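Local coordinates for protein tylactone synthase starter module and modules 1 & 2 (Streptomyces fradiae, PDB 2Z5L) that carries the first ketoreductase of the tylosin polyketide synthase, which probably reduces a beta-keto group of the growing chain with NADPH and sets the chirality of the alcohol, at residues 417-422 / 471-476; 154-159 / 234-239; 93-98 / 133-138; 97-100 / 106-109; 343-348 / 359-364. One frame throughout, in Å; residues are numbered along the deposited sequence.

Contact 1: 417-422 / 471-476; sequences RRRAAG and NDVCVT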
# COMPACT_ATOMS: atom_id res chain seq x y z
N ARG A 417 -12.21 -4.75 -0.93
CA ARG A 417 -12.85 -6.04 -0.99
C ARG A 417 -13.98 -6.17 0.03
O ARG A 417 -15.00 -6.81 -0.24
CB ARG A 417 -11.84 -7.17 -0.78
CG ARG A 417 -10.83 -7.29 -1.92
CD ARG A 417 -10.13 -8.63 -1.87
NE ARG A 417 -9.51 -8.88 -0.57
CZ ARG A 417 -8.36 -8.32 -0.16
NH1 ARG A 417 -7.72 -7.48 -0.96
NH2 ARG A 417 -7.86 -8.62 1.03
N ARG A 418 -13.80 -5.56 1.20
CA ARG A 418 -14.83 -5.63 2.25
C ARG A 418 -16.12 -4.93 1.87
O ARG A 418 -17.20 -5.52 1.94
CB ARG A 418 -14.31 -5.03 3.56
CG ARG A 418 -13.53 -5.98 4.44
CD ARG A 418 -13.13 -5.31 5.74
NE ARG A 418 -14.28 -4.99 6.60
CZ ARG A 418 -14.89 -5.87 7.39
NH1 ARG A 418 -14.47 -7.12 7.45
NH2 ARG A 418 -15.92 -5.48 8.14
N ARG A 419 -16.00 -3.67 1.49
CA ARG A 419 -17.16 -2.88 1.13
C ARG A 419 -17.92 -3.52 -0.02
O ARG A 419 -19.12 -3.78 0.10
CB ARG A 419 -16.72 -1.46 0.77
CG ARG A 419 -16.23 -0.68 1.98
CD ARG A 419 -17.40 -0.21 2.84
NE ARG A 419 -18.09 0.91 2.20
CZ ARG A 419 -17.69 2.17 2.28
NH1 ARG A 419 -16.61 2.49 2.98
NH2 ARG A 419 -18.35 3.11 1.61
N ALA A 420 -17.23 -3.80 -1.13
CA ALA A 420 -17.87 -4.41 -2.28
C ALA A 420 -18.52 -5.74 -1.92
O ALA A 420 -19.26 -6.32 -2.72
CB ALA A 420 -16.85 -4.60 -3.40
N ALA A 421 -18.25 -6.21 -0.71
CA ALA A 421 -18.82 -7.47 -0.23
C ALA A 421 -19.93 -7.23 0.79
O ALA A 421 -20.45 -8.17 1.40
CB ALA A 421 -17.72 -8.32 0.40
N GLY A 422 -20.29 -5.96 0.98
CA GLY A 422 -21.35 -5.64 1.92
C GLY A 422 -20.88 -5.59 3.37
O GLY A 422 -21.70 -5.67 4.29
N ASN A 471 -18.43 8.14 4.49
CA ASN A 471 -18.42 6.70 4.34
C ASN A 471 -17.42 6.30 3.26
O ASN A 471 -17.70 5.43 2.44
CB ASN A 471 -19.80 6.16 3.98
CG ASN A 471 -20.16 4.92 4.78
OD1 ASN A 471 -19.95 3.79 4.31
ND2 ASN A 471 -20.70 5.12 5.98
N ASP A 472 -16.26 6.94 3.26
CA ASP A 472 -15.23 6.63 2.28
C ASP A 472 -14.76 5.18 2.38
O ASP A 472 -14.90 4.53 3.42
CB ASP A 472 -14.00 7.53 2.48
CG ASP A 472 -14.29 9.00 2.28
OD1 ASP A 472 -14.80 9.37 1.20
OD2 ASP A 472 -13.98 9.78 3.20
N VAL A 473 -14.19 4.69 1.27
CA VAL A 473 -13.64 3.35 1.21
C VAL A 473 -12.13 3.55 1.35
O VAL A 473 -11.50 2.99 2.25
CB VAL A 473 -13.97 2.66 -0.14
CG1 VAL A 473 -13.17 1.37 -0.29
CG2 VAL A 473 -15.47 2.34 -0.20
N CYS A 474 -11.55 4.36 0.48
CA CYS A 474 -10.13 4.67 0.56
C CYS A 474 -9.95 6.13 0.24
O CYS A 474 -10.55 6.65 -0.71
CB CYS A 474 -9.28 3.83 -0.41
SG CYS A 474 -8.96 2.13 0.12
N VAL A 475 -9.15 6.80 1.04
CA VAL A 475 -8.89 8.20 0.83
C VAL A 475 -7.53 8.49 1.40
O VAL A 475 -7.10 7.83 2.34
CB VAL A 475 -9.96 9.09 1.52
CG1 VAL A 475 -9.95 8.85 3.03
CG2 VAL A 475 -9.71 10.55 1.21
N THR A 476 -6.85 9.46 0.80
CA THR A 476 -5.53 9.87 1.25
C THR A 476 -5.71 11.21 1.94
O THR A 476 -6.16 12.19 1.33
CB THR A 476 -4.53 10.07 0.08
OG1 THR A 476 -4.32 8.83 -0.60
CG2 THR A 476 -3.20 10.57 0.60

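Contact 2: 154-159 / 234-239; sequences PGETPQ and AVRASG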
# COMPACT_ATOMS: atom_id res chain seq x y z
N PRO A 154 -16.23 -1.03 -12.50
CA PRO A 154 -17.23 -1.55 -11.55
C PRO A 154 -17.32 -3.07 -11.52
O PRO A 154 -17.37 -3.72 -12.57
CB PRO A 154 -18.53 -0.89 -12.02
CG PRO A 154 -18.06 0.41 -12.59
CD PRO A 154 -16.84 -0.01 -13.38
N GLY A 155 -17.33 -3.63 -10.32
CA GLY A 155 -17.41 -5.07 -10.18
C GLY A 155 -16.12 -5.73 -9.73
O GLY A 155 -16.13 -6.56 -8.81
N GLU A 156 -15.01 -5.37 -10.37
CA GLU A 156 -13.71 -5.94 -10.02
C GLU A 156 -13.17 -5.33 -8.73
O GLU A 156 -13.38 -4.16 -8.44
CB GLU A 156 -12.70 -5.75 -11.17
CG GLU A 156 -12.13 -4.34 -11.29
CD GLU A 156 -11.38 -4.10 -12.60
OE1 GLU A 156 -10.64 -3.10 -12.69
OE2 GLU A 156 -11.53 -4.90 -13.55
N THR A 157 -12.47 -6.16 -7.96
CA THR A 157 -11.90 -5.71 -6.70
C THR A 157 -10.41 -6.03 -6.70
O THR A 157 -9.94 -6.89 -7.45
CB THR A 157 -12.57 -6.43 -5.53
OG1 THR A 157 -12.29 -7.84 -5.62
CG2 THR A 157 -14.08 -6.22 -5.57
N PRO A 158 -9.64 -5.31 -5.87
CA PRO A 158 -8.19 -5.51 -5.76
C PRO A 158 -7.84 -6.72 -4.91
O PRO A 158 -8.25 -6.82 -3.76
CB PRO A 158 -7.72 -4.21 -5.13
CG PRO A 158 -8.88 -3.86 -4.22
CD PRO A 158 -10.08 -4.14 -5.08
N GLN A 159 -7.07 -7.66 -5.47
CA GLN A 159 -6.68 -8.84 -4.71
C GLN A 159 -5.36 -8.51 -4.00
O GLN A 159 -4.52 -7.78 -4.53
CB GLN A 159 -6.55 -10.05 -5.64
CG GLN A 159 -6.68 -11.41 -4.95
CD GLN A 159 -8.13 -11.79 -4.61
OE1 GLN A 159 -8.93 -10.98 -4.13
NE2 GLN A 159 -8.47 -13.06 -4.84
N ALA A 234 -3.22 0.15 -16.29
CA ALA A 234 -4.11 -0.98 -16.15
C ALA A 234 -4.73 -1.25 -17.51
O ALA A 234 -5.44 -0.41 -18.06
CB ALA A 234 -5.19 -0.68 -15.13
N VAL A 235 -4.46 -2.43 -18.07
CA VAL A 235 -5.00 -2.78 -19.37
C VAL A 235 -6.34 -3.49 -19.23
O VAL A 235 -6.45 -4.52 -18.57
CB VAL A 235 -4.03 -3.69 -20.14
CG1 VAL A 235 -4.64 -4.09 -21.48
CG2 VAL A 235 -2.71 -2.98 -20.35
N ARG A 236 -7.36 -2.92 -19.86
CA ARG A 236 -8.71 -3.47 -19.83
C ARG A 236 -9.26 -3.50 -21.26
O ARG A 236 -8.69 -2.87 -22.16
CB ARG A 236 -9.61 -2.60 -18.94
CG ARG A 236 -9.26 -2.64 -17.46
CD ARG A 236 -9.63 -3.98 -16.84
NE ARG A 236 -9.35 -4.02 -15.41
CZ ARG A 236 -8.13 -4.12 -14.88
NH1 ARG A 236 -7.06 -4.18 -15.66
NH2 ARG A 236 -7.99 -4.14 -13.56
N ALA A 237 -10.35 -4.24 -21.46
CA ALA A 237 -10.97 -4.33 -22.78
C ALA A 237 -11.31 -2.94 -23.28
O ALA A 237 -11.23 -2.64 -24.47
CB ALA A 237 -12.23 -5.18 -22.71
N SER A 238 -11.68 -2.08 -22.34
CA SER A 238 -12.04 -0.70 -22.63
C SER A 238 -10.80 0.06 -23.10
O SER A 238 -10.91 1.10 -23.74
CB SER A 238 -12.60 -0.06 -21.36
OG SER A 238 -13.39 -0.99 -20.63
N GLY A 239 -9.63 -0.47 -22.76
CA GLY A 239 -8.37 0.17 -23.13
C GLY A 239 -7.40 0.22 -21.96
O GLY A 239 -7.55 -0.52 -20.99

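Contact 3: 93-98 / 133-138; sequences ELLKPS and SDIGVP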
# COMPACT_ATOMS: atom_id res chain seq x y z
N GLU A 93 21.63 -15.65 -9.65
CA GLU A 93 22.26 -16.74 -10.40
C GLU A 93 21.52 -17.13 -11.67
O GLU A 93 22.14 -17.52 -12.67
CB GLU A 93 22.43 -17.98 -9.53
CG GLU A 93 23.79 -18.09 -8.85
CD GLU A 93 23.90 -19.27 -7.89
OE1 GLU A 93 23.63 -20.43 -8.31
OE2 GLU A 93 24.28 -19.05 -6.71
N LEU A 94 20.19 -17.05 -11.63
CA LEU A 94 19.38 -17.40 -12.80
C LEU A 94 19.39 -16.30 -13.86
O LEU A 94 19.33 -16.58 -15.06
CB LEU A 94 17.94 -17.69 -12.38
CG LEU A 94 17.71 -18.97 -11.55
CD1 LEU A 94 16.32 -18.95 -10.96
CD2 LEU A 94 17.89 -20.19 -12.44
N LEU A 95 19.48 -15.05 -13.42
CA LEU A 95 19.49 -13.91 -14.35
C LEU A 95 20.87 -13.58 -14.90
O LEU A 95 21.01 -13.17 -16.05
CB LEU A 95 18.96 -12.65 -13.66
CG LEU A 95 17.50 -12.56 -13.25
CD1 LEU A 95 17.30 -11.28 -12.45
CD2 LEU A 95 16.62 -12.57 -14.49
N LYS A 96 21.87 -13.75 -14.05
CA LYS A 96 23.27 -13.46 -14.35
C LYS A 96 23.69 -13.71 -15.80
O LYS A 96 24.19 -12.80 -16.49
CB LYS A 96 24.19 -14.25 -13.39
CG LYS A 96 25.68 -13.87 -13.39
CD LYS A 96 25.98 -12.70 -12.45
CE LYS A 96 27.47 -12.29 -12.44
NZ LYS A 96 28.38 -13.20 -11.67
N PRO A 97 23.50 -14.94 -16.29
CA PRO A 97 23.88 -15.27 -17.67
C PRO A 97 23.11 -14.56 -18.81
O PRO A 97 23.69 -14.26 -19.85
CB PRO A 97 23.77 -16.79 -17.71
CG PRO A 97 22.69 -17.07 -16.71
CD PRO A 97 23.01 -16.14 -15.59
N SER A 98 21.81 -14.29 -18.61
CA SER A 98 21.00 -13.61 -19.63
C SER A 98 21.13 -12.08 -19.62
O SER A 98 20.91 -11.44 -20.65
CB SER A 98 19.51 -13.95 -19.45
OG SER A 98 19.19 -15.26 -19.92
N SER A 133 19.60 -5.38 -9.64
CA SER A 133 20.41 -4.28 -9.15
C SER A 133 21.79 -4.84 -8.81
O SER A 133 22.81 -4.24 -9.15
CB SER A 133 19.76 -3.67 -7.91
OG SER A 133 20.46 -2.55 -7.43
N ASP A 134 21.82 -6.00 -8.16
CA ASP A 134 23.09 -6.62 -7.79
C ASP A 134 23.98 -6.95 -8.99
O ASP A 134 25.17 -6.63 -8.98
CB ASP A 134 22.84 -7.91 -6.98
CG ASP A 134 22.07 -7.67 -5.69
OD1 ASP A 134 22.35 -6.66 -5.00
OD2 ASP A 134 21.19 -8.50 -5.37
N ILE A 135 23.42 -7.58 -10.01
CA ILE A 135 24.18 -7.94 -11.20
C ILE A 135 24.84 -6.73 -11.84
O ILE A 135 25.80 -6.86 -12.62
CB ILE A 135 23.27 -8.63 -12.22
CG1 ILE A 135 22.70 -9.91 -11.60
CG2 ILE A 135 24.04 -8.93 -13.50
CD1 ILE A 135 21.75 -10.64 -12.50
N GLY A 136 24.33 -5.54 -11.52
CA GLY A 136 24.89 -4.31 -12.06
C GLY A 136 25.06 -4.29 -13.57
O GLY A 136 26.08 -3.84 -14.09
N VAL A 137 24.05 -4.79 -14.29
CA VAL A 137 24.09 -4.81 -15.74
C VAL A 137 23.61 -3.45 -16.26
O VAL A 137 22.44 -3.10 -16.11
CB VAL A 137 23.18 -5.94 -16.29
CG1 VAL A 137 21.84 -5.94 -15.56
CG2 VAL A 137 22.97 -5.77 -17.79
N PRO A 138 24.52 -2.67 -16.87
CA PRO A 138 24.16 -1.35 -17.40
C PRO A 138 23.01 -1.45 -18.38
O PRO A 138 23.00 -2.32 -19.25
CB PRO A 138 25.46 -0.88 -18.06
CG PRO A 138 26.08 -2.16 -18.50
CD PRO A 138 25.89 -3.03 -17.29

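Contact 4: 97-100 / 106-109; sequences PSME and NTTV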
# COMPACT_ATOMS: atom_id res chain seq x y z
N PRO A 97 23.50 -14.94 -16.29
CA PRO A 97 23.88 -15.27 -17.67
C PRO A 97 23.11 -14.56 -18.81
O PRO A 97 23.69 -14.26 -19.85
CB PRO A 97 23.77 -16.79 -17.71
CG PRO A 97 22.69 -17.07 -16.71
CD PRO A 97 23.01 -16.14 -15.59
N SER A 98 21.81 -14.29 -18.61
CA SER A 98 21.00 -13.61 -19.63
C SER A 98 21.13 -12.08 -19.62
O SER A 98 20.91 -11.44 -20.65
CB SER A 98 19.51 -13.95 -19.45
OG SER A 98 19.19 -15.26 -19.92
N MET A 99 21.49 -11.51 -18.47
CA MET A 99 21.64 -10.06 -18.32
C MET A 99 22.97 -9.57 -18.90
O MET A 99 23.03 -8.53 -19.55
CB MET A 99 21.59 -9.66 -16.85
CG MET A 99 20.32 -10.06 -16.11
SD MET A 99 18.84 -9.34 -16.80
CE MET A 99 18.93 -7.66 -16.18
N GLU A 100 24.03 -10.32 -18.64
CA GLU A 100 25.34 -9.96 -19.14
C GLU A 100 25.50 -10.30 -20.61
O GLU A 100 26.49 -9.95 -21.23
CB GLU A 100 26.40 -10.66 -18.31
CG GLU A 100 26.48 -10.10 -16.92
CD GLU A 100 27.21 -11.01 -15.98
OE1 GLU A 100 27.44 -10.59 -14.82
OE2 GLU A 100 27.56 -12.14 -16.39
N ASN A 106 20.45 -2.61 -23.66
CA ASN A 106 19.45 -2.60 -22.59
C ASN A 106 18.66 -3.90 -22.58
O ASN A 106 18.26 -4.40 -23.63
CB ASN A 106 18.46 -1.44 -22.76
CG ASN A 106 17.27 -1.54 -21.80
OD1 ASN A 106 17.43 -1.43 -20.58
ND2 ASN A 106 16.08 -1.75 -22.36
N THR A 107 18.44 -4.44 -21.39
CA THR A 107 17.67 -5.66 -21.24
C THR A 107 16.38 -5.29 -20.52
O THR A 107 16.40 -4.89 -19.36
CB THR A 107 18.39 -6.71 -20.37
OG1 THR A 107 19.75 -6.85 -20.80
CG2 THR A 107 17.67 -8.04 -20.47
N THR A 108 15.26 -5.40 -21.23
CA THR A 108 13.99 -5.09 -20.61
C THR A 108 13.42 -6.35 -19.97
O THR A 108 12.98 -7.26 -20.67
CB THR A 108 12.97 -4.57 -21.64
OG1 THR A 108 13.43 -3.33 -22.19
CG2 THR A 108 11.62 -4.37 -20.98
N VAL A 109 13.45 -6.40 -18.64
CA VAL A 109 12.95 -7.55 -17.90
C VAL A 109 11.44 -7.45 -17.65
O VAL A 109 10.97 -6.54 -16.97
CB VAL A 109 13.65 -7.69 -16.52
CG1 VAL A 109 13.27 -9.03 -15.89
CG2 VAL A 109 15.15 -7.58 -16.68

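Contact 5: 343-348 / 359-364; sequences AGILDD and FETVRG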
# COMPACT_ATOMS: atom_id res chain seq x y z
N ALA A 343 -2.30 -0.51 14.87
CA ALA A 343 -1.06 -1.28 15.09
C ALA A 343 -0.13 -1.33 13.88
O ALA A 343 -0.57 -1.35 12.73
CB ALA A 343 -1.38 -2.70 15.55
N GLY A 344 1.16 -1.39 14.16
CA GLY A 344 2.15 -1.45 13.10
C GLY A 344 3.52 -1.07 13.63
O GLY A 344 3.65 -0.66 14.78
N ILE A 345 4.53 -1.18 12.78
CA ILE A 345 5.89 -0.86 13.18
C ILE A 345 6.61 0.07 12.23
O ILE A 345 6.33 0.09 11.03
CB ILE A 345 6.74 -2.11 13.30
CG1 ILE A 345 6.95 -2.70 11.91
CG2 ILE A 345 6.05 -3.14 14.18
CD1 ILE A 345 7.96 -3.81 11.89
N LEU A 346 7.56 0.83 12.76
CA LEU A 346 8.33 1.75 11.94
C LEU A 346 9.24 0.97 11.01
O LEU A 346 9.96 0.05 11.43
CB LEU A 346 9.17 2.69 12.83
CG LEU A 346 9.21 4.18 12.44
CD1 LEU A 346 10.00 4.95 13.48
CD2 LEU A 346 9.83 4.35 11.05
N ASP A 347 9.18 1.34 9.73
CA ASP A 347 9.99 0.71 8.70
C ASP A 347 10.83 1.70 7.91
O ASP A 347 10.33 2.70 7.41
CB ASP A 347 9.15 -0.05 7.67
CG ASP A 347 9.98 -0.59 6.52
OD1 ASP A 347 11.02 -1.23 6.81
OD2 ASP A 347 9.62 -0.37 5.33
N ASP A 348 12.12 1.41 7.80
CA ASP A 348 13.02 2.24 7.02
C ASP A 348 14.25 1.46 6.59
O ASP A 348 15.30 1.47 7.24
CB ASP A 348 13.38 3.55 7.77
CG ASP A 348 14.08 3.32 9.12
OD1 ASP A 348 13.55 2.53 9.95
OD2 ASP A 348 15.13 3.97 9.35
N PHE A 359 10.65 -7.71 6.00
CA PHE A 359 9.39 -7.62 5.27
C PHE A 359 8.27 -8.29 6.07
O PHE A 359 7.11 -7.86 6.04
CB PHE A 359 9.52 -8.27 3.89
CG PHE A 359 8.27 -8.19 3.05
CD1 PHE A 359 7.30 -9.18 3.12
CD2 PHE A 359 8.08 -7.12 2.19
CE1 PHE A 359 6.12 -9.10 2.33
CE2 PHE A 359 6.92 -7.03 1.40
CZ PHE A 359 5.94 -8.03 1.48
N GLU A 360 8.62 -9.35 6.79
CA GLU A 360 7.63 -10.05 7.59
C GLU A 360 7.33 -9.29 8.85
O GLU A 360 6.19 -9.19 9.28
CB GLU A 360 8.11 -11.46 7.93
CG GLU A 360 7.98 -12.43 6.79
CD GLU A 360 6.55 -12.50 6.27
OE1 GLU A 360 5.64 -12.91 7.04
OE2 GLU A 360 6.34 -12.12 5.10
N THR A 361 8.38 -8.76 9.45
CA THR A 361 8.21 -8.01 10.69
C THR A 361 7.30 -6.82 10.45
O THR A 361 6.47 -6.46 11.29
CB THR A 361 9.58 -7.55 11.19
OG1 THR A 361 10.35 -8.71 11.57
CG2 THR A 361 9.43 -6.64 12.38
N VAL A 362 7.43 -6.22 9.27
CA VAL A 362 6.62 -5.05 8.94
C VAL A 362 5.17 -5.37 8.65
O VAL A 362 4.26 -4.64 9.07
CB VAL A 362 7.24 -4.28 7.77
CG1 VAL A 362 6.31 -3.14 7.31
CG2 VAL A 362 8.57 -3.71 8.21
N ARG A 363 4.92 -6.47 7.94
CA ARG A 363 3.53 -6.80 7.63
C ARG A 363 2.80 -7.52 8.76
O ARG A 363 1.58 -7.43 8.86
CB ARG A 363 3.44 -7.62 6.34
CG ARG A 363 4.02 -8.99 6.40
CD ARG A 363 4.17 -9.51 4.98
NE ARG A 363 2.90 -9.43 4.26
CZ ARG A 363 1.92 -10.31 4.41
NH1 ARG A 363 2.08 -11.33 5.23
NH2 ARG A 363 0.77 -10.17 3.74
N GLY A 364 3.55 -8.20 9.62
CA GLY A 364 2.94 -8.92 10.72
C GLY A 364 1.81 -8.18 11.43
O GLY A 364 0.63 -8.57 11.34
O HOH W 1 3.64 -1.99 9.52

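Contact 1: 417-422 / 471-476
The guanidinium of Arg419 is sandwiched between Val473 and Asn471. On one face the methyl CG2 of Val473 sits over the centre, 3.3 Å from CZ of Arg419. The opposite face meets OD1 of Asn471, offset toward the rim. That oxygen lies 3.2 Å from NH2 of Arg419, but at a poor angle for a bond, and the amide plane stands 78° to the guanidinium. The edge faces the backbone: NH2 of Arg419 donates to O of Asn471, with the carbonyl nearly pointing at the donor, in a bond modelled as unusually short (2.5 Å), so its length is doubtful. NH1 of Arg419 donates to O of Asp472 at 2.7 Å, approaching that carbonyl from above its plane, and makes a further weak bond to O of Asn471. Bends at chi2 (-76°) and chi3 (-75°) fold the chain so that the flat end reaches these carbonyls.

Each segment includes a helix end closed by a Schellman motif, with Gly422 the C-prime residue of one and Asn471 of the other. The contact joins the end of helix 402-419 to the lead-in of strand 474-477, in the Rossmann-type core of the ketoreductase. NH1 of Arg419 also bonds Ala425 O. The positive charge is probably stabilised by the carbonyl dipoles of Asn471 and Asp472, just past the C-terminal end of helix 457-470, whose negative pole may add to the effect.

Contact 2: 154-159 / 234-239
Glu156, in the loop before helix 160-175, and Arg236 carry this contact through charge. Their side chains approach from opposite directions, and Arg236 grips the carboxylate side-on, with NE and NH2, in a salt bridge. NE of Arg236 donates to the syn lone pair of OE2 of Glu156 at 3.0 Å, while NH2 of Arg236 reaches OE1 of Glu156 at 3.0 Å. A third bond, from NE of Arg236 to the same OE1, is weak. The pairing is twisted: the two planes lie 61° apart, and NH2 meets OE1 from above the carboxylate plane. With CG of Glu156 between the backbone N and the carbonyl carbon (chi1 76°), the chain, extended beyond CG (chi2 -167°), is aimed at the arginine. NH2 of Arg236 has a second anionic partner in Asp185 OD2.

Hydrogen bonds to backbone atoms come from both ends of the pair. NH1 of Arg236 turns back to Val235 O of its own strand, 3.0 Å away and in the guanidinium plane, so the guanidinium is fixed from two sides. Besides the two arginine nitrogens, OE1 of Glu156 takes the backbone N-H groups of Val152 and Val153, which together position the carboxylate.

Strands 232-236 and 239-247 form a beta hairpin whose type I turn runs from Arg236 to Gly239. It is closed by two backbone bonds, Arg236 N to Gly239 O at 2.7 Å and Gly239 N to Arg236 O at 2.6 Å. This hairpin belongs to the N-terminal Rossmann-like half of the protein, consistent with the structural subdomain of modular polyketide ketoreductases.

Apart from the ionic pair the segments stay well separated, their nearest CA atoms, of Glu156 and Arg236, being 11.3 Å apart.

Contact 3: 93-98 / 133-138
Lys96 and Ile135 mark the closest approach of the two backbones, with 6.4 Å between their CA atoms. Helix 88-99 and the last turn of helix 119-135 pack here in the N-terminal, Rossmann-like alpha/beta half of the protein. The first helix is kinked at this point: Pro97 has no N-H to give to the turn before, and Ser98 N instead makes a weak bond to Leu95 O within the same segment. In the other segment the helix gives way at Gly136, which has positive phi (51°), and the chain then runs on through Val137 and Pro138 toward strand 140-147.

One side chain of the second segment, Ile135, does the reaching. Its CG1 lies anti to the carbonyl carbon (chi1 -61°), and CD1 continues outward with chi2 at 178°, so the terminal methyl is carried straight across to the other helix. There it meets CB of Leu95, the apolar part of the contact. Its branch methyl CG2 faces the aliphatic stem of Lys96 more loosely, 4.4 Å from CD of that residue.

Leu95 turns the remainder of its side chain inward, onto Leu128 and Val132 of helix 119-135 and onto Leu51 of strand 49-54, so this side chain links both helices to strand 49-54. A neighbouring salt bridge, between Asp134 OD1 and Arg88 NH2, joins the same two helices. No hydrogen bond passes between the segments, and the contact rests on packing alone: CD1 of Ile135 lies 3.6 Å from Leu95 CB and 3.5 Å from the backbone N of Lys96.

Contact 4: 97-100 / 106-109
Met99 meets Thr107 and Val109 through apolar packing, which joins the end of helix 88-99 to strand 107-111 in the N-terminal Rossmann-like core. The bends at chi2 (-60°) and chi3 (-77°) fold the thioether back over toward the strand. Methyl CE of Met99 lies 3.8 Å from CG2 of Val109, the two side chains crossing at about a right angle. Further back along the chain, SD of Met99 is 4.1 Å from CG2 of Thr107 and equally far from CG2 of Val109; the sulfur faces both methyls from the helix side. Met99 also packs on Leu51 of strand 49-54 and on Val132 and Ile135 of helix 119-135.

Polar bonding across the segments is absent. OG1 of Thr107 comes to 3.9 Å from O of Met99, too far for a hydrogen bond. Just before the strand, ND2 of Asn106 makes a weak bond to OG1 of Thr108.

The chemistry is therefore almost wholly that of dispersion among methyls and a sulfur, and burying the Thr107 hydroxyl, which has no hydrogen-bonding partner in the model, probably costs some of the gain.

Contact 5: 343-348 / 359-364
Ile345 leans on helix 356-376 at Thr361 and Val362. From a CB that points toward the helix, its CG1 is placed between the backbone N and the carbonyl carbon (chi1 68°), which sends that branch forward. CG1 comes to 3.8 Å from CA of Val362 and touches Thr361 O at the same range. The tip, CD1, goes deepest: it is 3.1 Å from O of Thr361 and 3.2 Å from CG2 of Thr361, the latter tighter than usual for two carbons. The same methyl lies 3.7 Å from CG2 of Val362, so it rests on the backbone between Thr361 and Val362 and touches both side chains.

That Val362 methyl is shared, since CB of Asp347 approaches it at 3.7 Å, the two side chains crossing at about a right angle. OD2 of Asp347 bonds weakly to Tyr404 N of helix 402-419, and its backbone O accepts from Gln401 NE2. The hydroxyl of Thr361 is held by Glu357 O within its own helix.

A water bridges the backbones: it donates to O of Val362 at 2.8 Å and accepts weakly from N of Ile345. The loop follows strand 338-341, and its Ala343-Gly344 pair probably corresponds to the end of the Asn-Ala-Gly-type motif of short-chain dehydrogenases.

Methyl packing thus holds this loop to the helix that follows it in the ketoreductase domain, and the water gives the carbonyl of Val362 a hydrogen-bonding partner beside the apolar surface.

From the N terminus, contacts 3 and 4 start together on helix 88-99 and share Pro97 and Ser98. Contact 4 closes a short loop onto strand 107-111, nested within the longer loop that contact 3 closes at helix 119-135. They touch, with Ile135 CD1 on Met99 CG. Contact 2 then closes a long loop, from the approach to helix 160-175 to the hairpin turn between strands 232-236 and 239-247. In the ketoreductase domain, contact 5 closes a short loop and contact 1 a longer one, in series. Contact 1 meets contact 2 where Arg417 NH1 lies 2.9 Å from Pro158 O, a probable hydrogen bond tying the two Rossmann-like halves.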